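Local atomic coordinates of ATP-dependent protease subunit HslV (Trypanosoma brucei brucei, PDB entry 4HNZ), a protein that serves as the threonine protease subunit of the mitochondrial HslVU complex, hydrolysing proteins that HslU has unfolded, and helps control mitochondrial DNA replication. Residues A[1-6]-A[120-126]; A[125-129]-A[159-163]. One frame throughout, in Å; residues are numbered along the deposited sequence.

Interaction 1 of 2, residues A[1-6]-A[120-126]; sequences TTILSV and IVAIGSG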
loop_
_atom_site.group_PDB
_atom_site.type_symbol
_atom_site.label_atom_id
_atom_site.label_comp_id
_atom_site.label_asym_id
_atom_site.label_seq_id
_atom_site.Cartn_x
_atom_site.Cartn_y
_atom_site.Cartn_z
ATOM N N THR A 1 4.787 -27.722 -3.815
ATOM C CA THR A 1 5.019 -28.981 -3.089
ATOM C C THR A 1 3.714 -29.669 -2.854
ATOM O O THR A 1 2.692 -29.019 -2.652
ATOM C CB THR A 1 5.750 -28.695 -1.762
ATOM O OG1 THR A 1 7.050 -28.225 -2.085
ATOM C CG2 THR A 1 5.896 -29.957 -0.926
ATOM N N THR A 2 3.775 -30.988 -2.965
ATOM C CA THR A 2 2.677 -31.875 -2.617
ATOM C C THR A 2 3.233 -32.999 -1.769
ATOM O O THR A 2 4.109 -33.730 -2.209
ATOM C CB THR A 2 2.033 -32.469 -3.861
ATOM O OG1 THR A 2 1.653 -31.408 -4.768
ATOM C CG2 THR A 2 0.828 -33.250 -3.495
ATOM N N ILE A 3 2.792 -33.059 -0.504
ATOM C CA ILE A 3 3.032 -34.148 0.351
ATOM C C ILE A 3 1.670 -34.738 0.671
ATOM O O ILE A 3 0.763 -34.019 1.101
ATOM C CB ILE A 3 3.678 -33.743 1.695
ATOM C CG1 ILE A 3 4.820 -32.771 1.530
ATOM C CG2 ILE A 3 4.166 -34.966 2.457
ATOM C CD1 ILE A 3 5.983 -33.328 0.803
ATOM N N LEU A 4 1.543 -36.057 0.526
ATOM C CA LEU A 4 0.277 -36.738 0.700
ATOM C C LEU A 4 0.482 -37.996 1.481
ATOM O O LEU A 4 1.413 -38.787 1.219
ATOM C CB LEU A 4 -0.297 -37.072 -0.647
ATOM C CG LEU A 4 -1.501 -37.981 -0.618
ATOM C CD1 LEU A 4 -2.683 -37.260 -0.017
ATOM C CD2 LEU A 4 -1.881 -38.476 -2.004
ATOM N N SER A 5 -0.385 -38.219 2.452
ATOM C CA SER A 5 -0.398 -39.470 3.221
ATOM C C SER A 5 -1.780 -40.102 3.107
ATOM O O SER A 5 -2.785 -39.437 3.296
ATOM C CB SER A 5 -0.105 -39.185 4.698
ATOM O OG SER A 5 -0.182 -40.377 5.475
ATOM N N VAL A 6 -1.826 -41.400 2.830
ATOM C CA VAL A 6 -3.059 -42.160 2.816
ATOM C C VAL A 6 -2.926 -43.433 3.672
ATOM O O VAL A 6 -1.987 -44.189 3.494
ATOM C CB VAL A 6 -3.370 -42.640 1.392
ATOM C CG1 VAL A 6 -4.669 -43.392 1.353
ATOM C CG2 VAL A 6 -3.396 -41.451 0.427
ATOM N N ILE A 120 -6.738 -39.619 5.332
ATOM C CA ILE A 120 -5.998 -38.789 4.372
ATOM C C ILE A 120 -5.590 -37.433 4.945
ATOM O O ILE A 120 -6.403 -36.702 5.493
ATOM C CB ILE A 120 -6.853 -38.544 3.099
ATOM C CG1 ILE A 120 -7.102 -39.846 2.398
ATOM C CG2 ILE A 120 -6.185 -37.538 2.144
ATOM C CD1 ILE A 120 -8.241 -39.749 1.403
ATOM N N VAL A 121 -4.326 -37.097 4.741
ATOM C CA VAL A 121 -3.746 -35.830 5.144
ATOM C C VAL A 121 -2.804 -35.358 4.063
ATOM O O VAL A 121 -2.143 -36.159 3.443
ATOM C CB VAL A 121 -2.864 -36.017 6.414
ATOM C CG1 VAL A 121 -2.187 -34.720 6.820
ATOM C CG2 VAL A 121 -3.716 -36.479 7.579
ATOM N N ALA A 122 -2.741 -34.058 3.847
ATOM C CA ALA A 122 -1.881 -33.519 2.800
ATOM C C ALA A 122 -1.538 -32.065 3.046
ATOM O O ALA A 122 -2.350 -31.316 3.578
ATOM C CB ALA A 122 -2.573 -33.640 1.446
ATOM N N ILE A 123 -0.353 -31.677 2.586
ATOM C CA ILE A 123 0.126 -30.313 2.673
ATOM C C ILE A 123 0.804 -29.869 1.364
ATOM O O ILE A 123 1.036 -30.669 0.462
ATOM C CB ILE A 123 1.135 -30.115 3.812
ATOM C CG1 ILE A 123 2.302 -31.096 3.716
ATOM C CG2 ILE A 123 0.426 -30.284 5.139
ATOM C CD1 ILE A 123 3.431 -30.856 4.695
ATOM N N GLY A 124 1.124 -28.557 1.312
ATOM C CA GLY A 124 1.798 -27.935 0.186
ATOM C C GLY A 124 0.806 -27.254 -0.734
ATOM O O GLY A 124 -0.365 -27.473 -0.638
ATOM N N SER A 125 1.308 -26.463 -1.661
ATOM C CA SER A 125 0.507 -25.871 -2.700
ATOM C C SER A 125 -0.340 -26.892 -3.414
ATOM O O SER A 125 -1.397 -26.566 -3.918
ATOM C CB SER A 125 1.442 -25.175 -3.725
ATOM O OG SER A 125 2.499 -26.058 -4.130
ATOM N N GLY A 126 0.123 -28.130 -3.547
ATOM C CA GLY A 126 -0.685 -29.138 -4.254
ATOM C C GLY A 126 -1.520 -30.064 -3.370
ATOM O O GLY A 126 -2.317 -30.876 -3.879
#

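Interaction 2 of 2, residues A[125-129]-A[159-163]; sequences SGGTF and IDVFS. With MG (magnesium ion), chain M.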
loop_
_atom_site.group_PDB
_atom_site.type_symbol
_atom_site.label_atom_id
_atom_site.label_comp_id
_atom_site.label_asym_id
_atom_site.label_seq_id
_atom_site.Cartn_x
_atom_site.Cartn_y
_atom_site.Cartn_z
ATOM N N SER A 125 1.308 -26.463 -1.661
ATOM C CA SER A 125 0.507 -25.871 -2.700
ATOM C C SER A 125 -0.340 -26.892 -3.414
ATOM O O SER A 125 -1.397 -26.566 -3.918
ATOM C CB SER A 125 1.442 -25.175 -3.725
ATOM O OG SER A 125 2.499 -26.058 -4.130
ATOM N N GLY A 126 0.123 -28.130 -3.547
ATOM C CA GLY A 126 -0.685 -29.138 -4.254
ATOM C C GLY A 126 -1.520 -30.064 -3.370
ATOM O O GLY A 126 -2.317 -30.876 -3.879
ATOM N N GLY A 127 -1.369 -29.920 -2.071
ATOM C CA GLY A 127 -1.912 -30.872 -1.116
ATOM C C GLY A 127 -3.394 -31.036 -1.135
ATOM O O GLY A 127 -3.906 -32.131 -1.054
ATOM N N THR A 128 -4.102 -29.945 -1.302
ATOM C CA THR A 128 -5.527 -30.022 -1.318
ATOM C C THR A 128 -6.049 -30.733 -2.574
ATOM O O THR A 128 -7.071 -31.412 -2.501
ATOM C CB THR A 128 -6.155 -28.628 -1.158
ATOM O OG1 THR A 128 -5.645 -28.047 0.069
ATOM C CG2 THR A 128 -7.681 -28.742 -0.944
ATOM N N PHE A 129 -5.405 -30.532 -3.724
ATOM C CA PHE A 129 -5.824 -31.257 -4.914
ATOM C C PHE A 129 -5.653 -32.748 -4.678
ATOM O O PHE A 129 -6.488 -33.551 -5.053
ATOM C CB PHE A 129 -5.020 -30.785 -6.146
ATOM C CG PHE A 129 -4.934 -29.309 -6.247
ATOM C CD1 PHE A 129 -6.047 -28.531 -6.053
ATOM C CD2 PHE A 129 -3.754 -28.682 -6.615
ATOM C CE1 PHE A 129 -5.979 -27.127 -6.145
ATOM C CE2 PHE A 129 -3.679 -27.300 -6.735
ATOM C CZ PHE A 129 -4.800 -26.506 -6.486
ATOM N N ILE A 159 -1.757 -30.569 -11.841
ATOM C CA ILE A 159 -2.430 -29.266 -11.667
ATOM C C ILE A 159 -1.569 -28.167 -11.041
ATOM O O ILE A 159 -1.635 -26.982 -11.454
ATOM C CB ILE A 159 -3.691 -29.455 -10.842
ATOM C CG1 ILE A 159 -4.720 -30.247 -11.672
ATOM C CG2 ILE A 159 -4.315 -28.156 -10.380
ATOM C CD1 ILE A 159 -5.859 -30.765 -10.796
ATOM N N ASP A 160 -0.794 -28.534 -10.033
ATOM C CA ASP A 160 0.042 -27.607 -9.295
ATOM C C ASP A 160 1.344 -27.349 -10.072
ATOM O O ASP A 160 2.178 -28.212 -10.180
ATOM C CB ASP A 160 0.357 -28.196 -7.910
ATOM C CG ASP A 160 1.200 -27.265 -7.023
ATOM O OD1 ASP A 160 1.236 -26.034 -7.283
ATOM O OD2 ASP A 160 1.871 -27.795 -6.108
ATOM N N VAL A 161 1.528 -26.112 -10.542
ATOM C CA VAL A 161 2.740 -25.752 -11.198
ATOM C C VAL A 161 3.943 -25.846 -10.270
ATOM O O VAL A 161 5.063 -25.880 -10.752
ATOM C CB VAL A 161 2.689 -24.335 -11.824
ATOM C CG1 VAL A 161 1.494 -24.202 -12.761
ATOM C CG2 VAL A 161 2.604 -23.228 -10.779
ATOM N N PHE A 162 3.711 -25.891 -8.939
ATOM C CA PHE A 162 4.828 -25.930 -7.941
ATOM C C PHE A 162 5.197 -27.294 -7.469
ATOM O O PHE A 162 5.976 -27.411 -6.541
ATOM C CB PHE A 162 4.526 -24.999 -6.740
ATOM C CG PHE A 162 4.276 -23.558 -7.162
ATOM C CD1 PHE A 162 5.283 -22.810 -7.785
ATOM C CD2 PHE A 162 3.013 -22.954 -6.979
ATOM C CE1 PHE A 162 5.064 -21.487 -8.130
ATOM C CE2 PHE A 162 2.788 -21.651 -7.384
ATOM C CZ PHE A 162 3.811 -20.905 -7.936
ATOM N N SER A 163 4.667 -28.317 -8.112
ATOM C CA SER A 163 5.025 -29.691 -7.811
ATOM C C SER A 163 5.326 -30.438 -9.128
ATOM O O SER A 163 4.744 -30.109 -10.188
ATOM C CB SER A 163 3.866 -30.404 -7.089
ATOM O OG SER A 163 3.462 -29.696 -5.923
HETATM MG MG MG M . 3.212 -29.589 -12.001
HETATM O O HOH W 1 5.269 -28.192 -12.750
#

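Interaction 1 of 2, residues A[1-6]-A[120-126]
Ile-3 and Ile-123 lie side by side on neighbouring antiparallel strands, their side chains running in the same direction from the sheet. From CB, the Ile-123 chain turns between its own backbone N and carbonyl carbon (chi1 54°), which swings CG1 against Ile-3 CB at 3.6 Å; at the tip, CD1 continues along Ile-3 CG1 at 4.0 Å. The same face carries Ser-5 and Val-121 and is covered by strands 93-98 and 103-107. On the other face, Leu-4 CD1 reaches over to Ala-122 CB (3.9 Å), on the side packed against helix 145-159.

Paired backbone bonds join Ile-3 to Ile-123 and Ser-5 to Val-121 (Ser-5 N to Val-121 O, 2.9 Å). Beyond the strand, the chain curls back at Gly-124, so that Gly-126 N reaches Thr-1 O at 2.9 Å in a nearly straight bond (172°). Ser-125 OG accepts a hydrogen bond from Thr-1 N (2.8 Å) and donates one to Asp-160 OD2, while Thr-1 OG1 bonds to Lys-34. An N-terminal nucleophile placed just before a sheet strand is characteristic of the N-terminal nucleophile hydrolase fold; in this proteasome-family member it is probably Thr-1.

Interaction 2 of 2, residues A[125-129]-A[159-163]
Ser-125 meets Asp-160 where helix 145-159 gives way to an Asx turn overlapping a type I beta turn from Asp-160 to Ser-163. Among the polar bonds, Ser-125 OG donates to Asp-160 OD2 on its syn side at 2.7 Å. Because CG of Asp-160 stands anti to its backbone N (chi1 -178°), the carboxylate reaches the other segment while still serving its own turn: OD1 accepts from Phe-162 N at 3.0 Å, with the donor far above the carboxylate plane (76°). Ser-163 OG also approaches OD2, though too closely for its modelled length to be trusted. Both segments thus grip the carboxylate.

The apolar contact joins Phe-129, in the first turn of helix 127-137, to Ile-159. Ile-159 CG2 sits over one face of the Phe-129 ring, 4.0 Å from its centroid and 22° off the normal, in a CH-pi contact; Asp-160 CB comes to the ring edge. Ile-26 of a neighbouring subunit packs on both Phe-129 and Ile-159.

The same turn supplies metal ligands. The magnesium ion binds Asp-160 O at 2.5 Å, Ser-163 O at 2.4 Å, Thr-157 O and a water, which donates a hydrogen bond to Val-161 O at 3.1 Å.

The centres of the two contacts lie about 9 Å apart. Along the chain come 1-6, then 120-126, then 125-129 on the start of helix 127-137, and last 159-163 after helix 145-159. Ser-125 and Gly-126 belong to both contacts, at the link from strand 120-123 into helix 127-137. Interaction 1 is buried within a sheet near the centre of the chain; interaction 2 sits farther out, among neighbouring subunits. A probable hydrogen bond, Thr-2 OG1 to Ser-163 OG (2.7 Å), joins them directly. The magnesium-bound turn is thereby tied to the chain start that holds the probable nucleophile.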